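Local coordinates for MMACHC-like protein (Caenorhabditis elegans, PDB 5UJC) that probably reduces cyanocobalamin to cob(II)alamin with a flavin cofactor and NADPH, and probably also removes the methyl group of methylcobalamin with glutathione, at residues A141-Y147 against K203-L209; K170-L174 against A218-Y224; I179-A185 against P237-Y241. One frame throughout, in Å; residues are numbered along the deposited sequence. Where two conformers were deposited one is given.

Contact 1: residues A141-Y147 against K203-L209; sequences AGAAFYY and KEPRPIL
Lys203 meets Gly142 mainly through its backbone, Gly142 CA lying 3.2 Å from Lys203 O in a CA-H...O contact. A CB on Gly142 would collide with Lys203 O, which, with the positive phi, fits a glycine. Lys203 CG passes 4.0 Å from Gly142 CA, and the chain then bends so that NZ reaches a water donating to Ala141 O. Pro205 points toward segment 141-147: its CG packs 3.9 Å from Phe145 CD2, while Pro205 O lies at the edge of that ring, near its plane. Phe145 holds CG anti to its backbone N (chi1 -162°), which sets the ring beside Pro205 and Pro207. Arg206 takes part through its backbone. Its O lies 3.5 Å from Phe145 CB, and two waters join Arg206 N to Gly142 O and Arg206 O to Phe145 N. Beyond Pro207, two backbone donors grip one hydroxyl: Ile208 N reaches Tyr147 OH at 2.9 Å (151° at the hydrogen), and Leu209 N reaches Tyr147 OH at 2.9 Å and straighter (168°). A further water lies 2.6 Å from Tyr147 OH and donates to Leu209 O. The CB of Tyr146 points away from 203-209, and its OH bonds to co-methylcobalamin. With positive phi and two bonds back into the last turn, Gly142 closes helix 134-140 in a Schellman motif, from which the chain enters strand 145-147 at the cobalamin pocket.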
# COMPACT_ATOMS: atom_id res chain seq x y z
N ALA A 141 5.30 -3.42 11.42
CA ALA A 141 4.96 -4.82 11.06
C ALA A 141 6.14 -5.56 10.44
O ALA A 141 6.05 -6.76 10.18
CB ALA A 141 3.79 -4.86 10.13
N GLY A 142 7.22 -4.84 10.15
CA GLY A 142 8.42 -5.43 9.52
C GLY A 142 8.31 -5.62 8.02
O GLY A 142 9.16 -6.28 7.43
N ALA A 143 7.26 -5.09 7.41
CA ALA A 143 7.02 -5.29 5.97
C ALA A 143 7.94 -4.51 5.08
O ALA A 143 8.35 -4.99 4.02
CB ALA A 143 5.57 -4.97 5.62
N ALA A 144 8.27 -3.28 5.49
CA ALA A 144 9.07 -2.38 4.67
C ALA A 144 9.67 -1.35 5.58
O ALA A 144 9.00 -0.86 6.48
CB ALA A 144 8.20 -1.73 3.61
N PHE A 145 10.94 -1.01 5.34
CA PHE A 145 11.66 -0.02 6.15
C PHE A 145 11.23 1.37 5.71
O PHE A 145 11.26 1.70 4.51
CB PHE A 145 13.15 -0.20 5.99
CG PHE A 145 13.95 0.45 7.07
CD1 PHE A 145 14.12 1.83 7.10
CD2 PHE A 145 14.53 -0.30 8.06
CE1 PHE A 145 14.85 2.43 8.11
CE2 PHE A 145 15.24 0.29 9.08
CZ PHE A 145 15.40 1.66 9.10
N TYR A 146 10.80 2.17 6.66
CA TYR A 146 10.30 3.51 6.39
C TYR A 146 11.43 4.54 6.61
O TYR A 146 11.86 4.77 7.75
CB TYR A 146 9.11 3.81 7.31
CG TYR A 146 8.45 5.17 7.16
CD1 TYR A 146 8.47 5.86 5.94
CD2 TYR A 146 7.74 5.71 8.21
CE1 TYR A 146 7.81 7.07 5.80
CE2 TYR A 146 7.09 6.93 8.09
CZ TYR A 146 7.13 7.62 6.87
OH TYR A 146 6.48 8.84 6.71
N TYR A 147 11.85 5.17 5.51
CA TYR A 147 12.89 6.18 5.52
C TYR A 147 12.25 7.56 5.66
O TYR A 147 11.57 8.06 4.73
CB TYR A 147 13.74 6.08 4.24
CG TYR A 147 14.53 4.82 4.20
CD1 TYR A 147 15.71 4.70 4.90
CD2 TYR A 147 14.07 3.70 3.52
CE1 TYR A 147 16.37 3.51 4.98
CE2 TYR A 147 14.75 2.50 3.56
CZ TYR A 147 15.88 2.40 4.33
OH TYR A 147 16.56 1.19 4.42
N LYS A 203 8.36 -8.90 13.36
CA LYS A 203 9.73 -8.87 12.85
C LYS A 203 10.15 -7.43 12.57
O LYS A 203 9.32 -6.54 12.37
CB LYS A 203 9.91 -9.76 11.62
CG LYS A 203 9.38 -9.21 10.33
CD LYS A 203 9.75 -10.13 9.16
CE LYS A 203 9.03 -11.47 9.22
NZ LYS A 203 7.56 -11.32 9.34
N GLU A 204 11.45 -7.19 12.66
CA GLU A 204 12.01 -5.90 12.34
C GLU A 204 12.09 -5.76 10.82
O GLU A 204 12.40 -6.72 10.12
CB GLU A 204 13.41 -5.77 12.97
CG GLU A 204 13.38 -5.68 14.49
CD GLU A 204 13.80 -4.32 14.99
OE1 GLU A 204 13.08 -3.33 14.70
OE2 GLU A 204 14.85 -4.24 15.67
N PRO A 205 11.85 -4.54 10.31
CA PRO A 205 11.99 -4.34 8.87
C PRO A 205 13.44 -4.43 8.41
O PRO A 205 14.35 -3.99 9.13
CB PRO A 205 11.43 -2.94 8.66
CG PRO A 205 11.69 -2.25 9.97
CD PRO A 205 11.53 -3.29 11.02
N ARG A 206 13.68 -5.08 7.27
CA ARG A 206 15.05 -5.22 6.74
C ARG A 206 15.57 -3.87 6.26
O ARG A 206 14.90 -3.21 5.45
CB ARG A 206 15.08 -6.21 5.56
CG ARG A 206 16.51 -6.49 5.04
CD ARG A 206 16.53 -7.17 3.65
NE ARG A 206 15.89 -8.48 3.67
CZ ARG A 206 15.76 -9.27 2.60
NH1 ARG A 206 16.21 -8.88 1.41
NH2 ARG A 206 15.14 -10.45 2.72
N PRO A 207 16.78 -3.49 6.70
CA PRO A 207 17.39 -2.32 6.15
C PRO A 207 17.69 -2.51 4.66
O PRO A 207 18.26 -3.52 4.26
CB PRO A 207 18.71 -2.18 6.93
CG PRO A 207 18.55 -2.98 8.13
CD PRO A 207 17.56 -4.04 7.84
N ILE A 208 17.27 -1.55 3.86
CA ILE A 208 17.47 -1.61 2.42
C ILE A 208 18.62 -0.69 1.99
O ILE A 208 19.48 -1.09 1.23
CB ILE A 208 16.17 -1.22 1.67
CG1 ILE A 208 15.01 -2.14 2.09
CG2 ILE A 208 16.39 -1.28 0.16
CD1 ILE A 208 15.30 -3.61 1.92
N LEU A 209 18.57 0.55 2.45
CA LEU A 209 19.60 1.53 2.15
C LEU A 209 20.39 1.82 3.41
O LEU A 209 19.84 2.33 4.40
CB LEU A 209 18.97 2.82 1.66
CG LEU A 209 18.16 2.70 0.37
CD1 LEU A 209 17.56 4.03 -0.01
CD2 LEU A 209 18.99 2.15 -0.77
O HOH W 1 6.57 -8.62 8.07
O HOH W 2 11.36 -5.80 5.69
O HOH W 3 12.47 -3.52 4.19
O HOH W 4 18.16 1.08 6.46

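Contact 2: residues K170-L174 against A218-Y224; sequences KFIGL and ALEKFNY
Asn223 binds the backbone of Ile172 with both ends of its amide. Ile172 N donates to Asn223 OD1 at 3.0 Å, from a position tilted out of the carbonyl plane. In return Asn223 ND2 donates to Ile172 O at 2.8 Å, almost straight (175°) and on a lone pair of that oxygen. The other hydrogen of ND2 serves Leu219 O, one turn back in the helix, so three bonds fix the rotation of the amide. Phe171 CG lies opposite its backbone N (chi1 -171°), carrying the ring over the amide: ND2 sits 3.4 Å from the Phe171 ring plane, over its centre, the two planes 27° apart. With an alanine here, Ile172 N and O would probably be left without their mates on the helix, and atom N45 of co-methylcobalamin, which bonds to Asn223 OD1, would be likely to lose that partner. Phe222 is also closely packed: Leu174 CD1 stands over its ring face, 3.8 Å from the centroid, while Gly173 O approaches Phe222 CE2 obliquely at 3.2 Å. Leu219 CD2 fits against Leu174 CB at 3.6 Å. On the partly exposed side, the edge of Phe171 meets the face of Tyr224 in an offset edge-to-face pair. Looser still, Glu220 CG lies 4.1 Å from Phe171 CZ while its OE2 bonds to Trp159. Lys170, exposed, has its CB pointing away, though its O bonds to N52 of co-methylcobalamin. Helix 212-225 therefore packs against the loop running into strand 174-176, whose Leu174 is hydrogen-bonded to Tyr147 of strand 145-147, and Gly173 O is held by Gln135 of helix 134-140.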
# COMPACT_ATOMS: atom_id res chain seq x y z
N LYS A 170 4.08 18.25 0.98
CA LYS A 170 5.21 18.16 1.87
C LYS A 170 6.25 17.23 1.34
O LYS A 170 5.96 16.35 0.58
CB LYS A 170 4.74 17.68 3.24
CG LYS A 170 3.76 18.64 3.90
CD LYS A 170 4.47 19.94 4.36
CE LYS A 170 3.47 21.03 4.70
NZ LYS A 170 2.58 20.65 5.83
N PHE A 171 7.48 17.40 1.81
CA PHE A 171 8.56 16.45 1.49
C PHE A 171 8.43 15.26 2.41
O PHE A 171 8.74 15.34 3.60
CB PHE A 171 9.93 17.16 1.62
CG PHE A 171 11.11 16.35 1.10
CD1 PHE A 171 11.72 15.40 1.90
CD2 PHE A 171 11.59 16.55 -0.18
CE1 PHE A 171 12.83 14.72 1.46
CE2 PHE A 171 12.70 15.86 -0.63
CZ PHE A 171 13.33 14.95 0.19
N ILE A 172 7.89 14.16 1.87
CA ILE A 172 7.51 13.01 2.68
C ILE A 172 8.48 11.85 2.58
O ILE A 172 9.30 11.77 1.66
CB ILE A 172 6.06 12.52 2.38
CG1 ILE A 172 5.89 12.13 0.90
CG2 ILE A 172 5.05 13.60 2.77
CD1 ILE A 172 4.66 11.28 0.63
N GLY A 173 8.39 10.95 3.54
CA GLY A 173 9.24 9.76 3.55
C GLY A 173 8.80 8.69 2.57
O GLY A 173 7.74 8.80 1.92
N LEU A 174 9.59 7.63 2.55
CA LEU A 174 9.48 6.56 1.57
C LEU A 174 9.79 5.24 2.23
O LEU A 174 10.81 5.11 2.92
CB LEU A 174 10.47 6.76 0.42
CG LEU A 174 10.54 5.66 -0.64
CD1 LEU A 174 9.24 5.58 -1.44
CD2 LEU A 174 11.72 5.91 -1.56
N ALA A 218 17.27 8.98 -2.62
CA ALA A 218 16.01 8.26 -2.86
C ALA A 218 14.81 9.15 -2.51
O ALA A 218 13.81 9.20 -3.25
CB ALA A 218 15.97 6.98 -2.04
N LEU A 219 14.91 9.86 -1.38
CA LEU A 219 13.82 10.70 -0.96
C LEU A 219 13.61 11.89 -1.90
O LEU A 219 12.46 12.29 -2.15
CB LEU A 219 14.02 11.17 0.49
CG LEU A 219 13.87 10.08 1.56
CD1 LEU A 219 14.29 10.56 2.92
CD2 LEU A 219 12.48 9.57 1.59
N GLU A 220 14.69 12.45 -2.43
CA GLU A 220 14.59 13.49 -3.45
C GLU A 220 13.96 12.95 -4.75
O GLU A 220 13.11 13.59 -5.33
CB GLU A 220 15.94 14.13 -3.72
CG GLU A 220 16.43 14.97 -2.53
CD GLU A 220 17.75 15.67 -2.75
OE1 GLU A 220 18.21 15.75 -3.90
OE2 GLU A 220 18.33 16.20 -1.76
N LYS A 221 14.39 11.77 -5.18
CA LYS A 221 13.83 11.17 -6.41
C LYS A 221 12.33 10.92 -6.24
O LYS A 221 11.54 11.10 -7.16
CB LYS A 221 14.54 9.87 -6.77
CG LYS A 221 15.93 10.05 -7.41
CD LYS A 221 15.86 10.62 -8.84
CE LYS A 221 14.85 9.90 -9.75
NZ LYS A 221 15.00 10.23 -11.20
N PHE A 222 11.94 10.50 -5.05
CA PHE A 222 10.53 10.25 -4.74
C PHE A 222 9.72 11.56 -4.76
O PHE A 222 8.71 11.67 -5.44
CB PHE A 222 10.43 9.56 -3.38
CG PHE A 222 9.01 9.26 -2.92
CD1 PHE A 222 8.12 8.58 -3.75
CD2 PHE A 222 8.60 9.62 -1.64
CE1 PHE A 222 6.85 8.28 -3.30
CE2 PHE A 222 7.33 9.31 -1.20
CZ PHE A 222 6.47 8.63 -2.02
N ASN A 223 10.16 12.54 -3.99
CA ASN A 223 9.37 13.76 -3.86
C ASN A 223 9.37 14.64 -5.10
O ASN A 223 8.36 15.27 -5.40
CB ASN A 223 9.80 14.55 -2.65
CG ASN A 223 9.27 13.94 -1.36
OD1 ASN A 223 8.06 13.98 -1.10
ND2 ASN A 223 10.15 13.28 -0.60
N TYR A 224 10.50 14.68 -5.81
CA TYR A 224 10.69 15.62 -6.94
C TYR A 224 10.46 14.98 -8.31
O TYR A 224 10.22 15.71 -9.28
CB TYR A 224 12.08 16.23 -6.90
CG TYR A 224 12.43 16.92 -5.59
CD1 TYR A 224 11.45 17.54 -4.80
CD2 TYR A 224 13.76 17.03 -5.20
CE1 TYR A 224 11.80 18.21 -3.64
CE2 TYR A 224 14.10 17.68 -4.04
CZ TYR A 224 13.12 18.27 -3.26
OH TYR A 224 13.50 18.94 -2.12

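Contact 3: residues I179-A185 against P237-Y241; sequences IYGGHFA and PTRRY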
# COMPACT_ATOMS: atom_id res chain seq x y z
N ILE A 179 11.76 -7.20 -1.15
CA ILE A 179 11.68 -7.85 -2.47
C ILE A 179 11.45 -6.81 -3.56
O ILE A 179 12.10 -6.85 -4.61
CB ILE A 179 10.52 -8.90 -2.54
CG1 ILE A 179 10.62 -9.93 -1.41
CG2 ILE A 179 10.51 -9.56 -3.89
CD1 ILE A 179 9.49 -10.95 -1.41
N TYR A 180 10.53 -5.87 -3.32
CA TYR A 180 9.99 -5.02 -4.38
C TYR A 180 10.56 -3.60 -4.43
O TYR A 180 10.26 -2.88 -5.37
CB TYR A 180 8.47 -4.96 -4.28
CG TYR A 180 7.83 -6.32 -4.31
CD1 TYR A 180 7.91 -7.12 -5.43
CD2 TYR A 180 7.22 -6.84 -3.19
CE1 TYR A 180 7.38 -8.41 -5.45
CE2 TYR A 180 6.73 -8.14 -3.17
CZ TYR A 180 6.80 -8.92 -4.31
OH TYR A 180 6.29 -10.21 -4.33
N GLY A 181 11.39 -3.20 -3.47
CA GLY A 181 11.85 -1.80 -3.43
C GLY A 181 10.64 -0.90 -3.26
O GLY A 181 9.90 -1.04 -2.30
N GLY A 182 10.44 -0.01 -4.23
CA GLY A 182 9.25 0.83 -4.27
C GLY A 182 8.17 0.36 -5.25
O GLY A 182 7.20 1.10 -5.49
N HIS A 183 8.30 -0.86 -5.77
CA HIS A 183 7.35 -1.43 -6.71
C HIS A 183 6.24 -2.18 -5.94
O HIS A 183 6.03 -3.39 -6.09
CB HIS A 183 8.07 -2.36 -7.65
CG HIS A 183 9.08 -1.68 -8.50
ND1 HIS A 183 8.76 -1.09 -9.71
CD2 HIS A 183 10.42 -1.54 -8.35
CE1 HIS A 183 9.85 -0.59 -10.24
NE2 HIS A 183 10.87 -0.86 -9.44
N PHE A 184 5.58 -1.44 -5.07
CA PHE A 184 4.51 -1.99 -4.25
C PHE A 184 3.70 -0.80 -3.71
O PHE A 184 4.13 0.35 -3.84
CB PHE A 184 5.08 -2.83 -3.07
CG PHE A 184 5.51 -1.99 -1.88
CD1 PHE A 184 6.73 -1.31 -1.88
CD2 PHE A 184 4.71 -1.89 -0.77
CE1 PHE A 184 7.09 -0.51 -0.80
CE2 PHE A 184 5.06 -1.08 0.31
CZ PHE A 184 6.26 -0.40 0.30
N ALA A 185 2.56 -1.09 -3.07
CA ALA A 185 1.82 -0.07 -2.36
C ALA A 185 1.14 -0.65 -1.15
O ALA A 185 0.76 -1.81 -1.14
CB ALA A 185 0.78 0.56 -3.28
N PRO A 237 15.60 -4.01 -6.56
CA PRO A 237 14.65 -5.11 -6.68
C PRO A 237 14.74 -5.79 -8.06
O PRO A 237 14.97 -5.11 -9.06
CB PRO A 237 13.30 -4.40 -6.51
CG PRO A 237 13.54 -3.02 -6.99
CD PRO A 237 14.93 -2.70 -6.55
N THR A 238 14.47 -7.08 -8.11
CA THR A 238 14.33 -7.77 -9.42
C THR A 238 12.89 -7.97 -9.85
O THR A 238 12.62 -8.18 -11.04
CB THR A 238 15.04 -9.13 -9.41
OG1 THR A 238 14.55 -9.91 -8.32
CG2 THR A 238 16.53 -8.94 -9.28
N ARG A 239 11.95 -7.86 -8.88
CA ARG A 239 10.53 -7.95 -9.17
C ARG A 239 9.93 -6.54 -9.13
O ARG A 239 9.98 -5.86 -8.10
CB ARG A 239 9.84 -8.90 -8.19
CG ARG A 239 10.38 -10.34 -8.27
CD ARG A 239 9.90 -11.20 -7.11
NE ARG A 239 8.48 -11.53 -7.24
CZ ARG A 239 7.76 -12.11 -6.28
NH1 ARG A 239 8.33 -12.43 -5.12
NH2 ARG A 239 6.49 -12.34 -6.47
N ARG A 240 9.46 -6.07 -10.29
CA ARG A 240 9.19 -4.67 -10.52
C ARG A 240 7.84 -4.48 -11.21
O ARG A 240 7.31 -5.41 -11.82
CB ARG A 240 10.30 -4.07 -11.40
CG ARG A 240 11.68 -4.16 -10.76
CD ARG A 240 12.81 -3.84 -11.72
NE ARG A 240 12.85 -2.44 -12.08
CZ ARG A 240 12.55 -1.94 -13.28
NH1 ARG A 240 12.14 -2.73 -14.29
NH2 ARG A 240 12.64 -0.65 -13.47
N TYR A 241 7.28 -3.29 -11.08
CA TYR A 241 6.14 -2.90 -11.89
C TYR A 241 6.50 -3.02 -13.38
O TYR A 241 7.61 -2.69 -13.79
CB TYR A 241 5.76 -1.45 -11.64
CG TYR A 241 5.01 -1.09 -10.34
CD1 TYR A 241 4.71 -2.03 -9.36
CD2 TYR A 241 4.58 0.20 -10.13
CE1 TYR A 241 3.98 -1.68 -8.22
CE2 TYR A 241 3.83 0.56 -9.02
CZ TYR A 241 3.53 -0.38 -8.08
OH TYR A 241 2.76 -0.02 -6.96
O HOH W 5 13.36 -8.56 -6.27
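The imidazole of His183 is packed on several sides by the segment 237-241. His183 CG sits opposite its carbonyl carbon (chi1 -63°), which lays the ring against Arg240. That side chain runs alongside it, pointing the same way, with its CB over one face 3.7 Å from the ring centroid. Pro237 CG comes to the ring edge, 3.7 Å from His183 CD2. Another part of the edge turns toward the face of Tyr241 in an offset edge-to-face pair, centroids 5.5 Å apart and planes at 73°. The same Tyr241 face receives His183 CA, 4.0 Å from the centroid. His183 also ends the type II' turn that starts at Tyr180. Arg239 crosses Tyr180 obliquely, its CB 3.7 Å from Tyr180 CE1. In the conformer described, one of two deposited, the guanidinium stands steeply to the phenol ring (66°) with Tyr180 OH over its face, and this close approach is not a hydrogen bond. Arg239 O, at the edge of the Tyr180 ring, is buried without a polar partner. A water bridges the backbones, donating to Ile179 O at 2.7 Å and accepting from Thr238 N. Asp233 OD1 takes a hydrogen bond from His183 NE2 and forms a salt bridge with Arg240 NE. The contact thus rests largely on ring and aliphatic packing plus one water, and a carboxylate outside both segments probably steadies the imidazole and guanidinium.

Overall arrangement
The three contacts lie around the bound co-methylcobalamin, their segments alternating along the chain. Contacts 1 and 2 have centres about 17 Å apart and are joined directly by a probable hydrogen bond, Tyr147 N to Leu174 O at 2.8 Å. Contact 3 is centred about 14 Å from contact 1 and meets it where Ala144 CB packs 4.1 Å from Phe184 CZ. Contacts 2 and 3 do not touch, their nearest atoms being about 6 Å apart. Each supplies pocket residues: Tyr146 from contact 1, and from contacts 2 and 3 the side chains of Asn223, about 3 Å, and Phe184, about 4 Å, from co-methylcobalamin. Tyr146 and Tyr147 probably both belong to the substrate site, as in relatives.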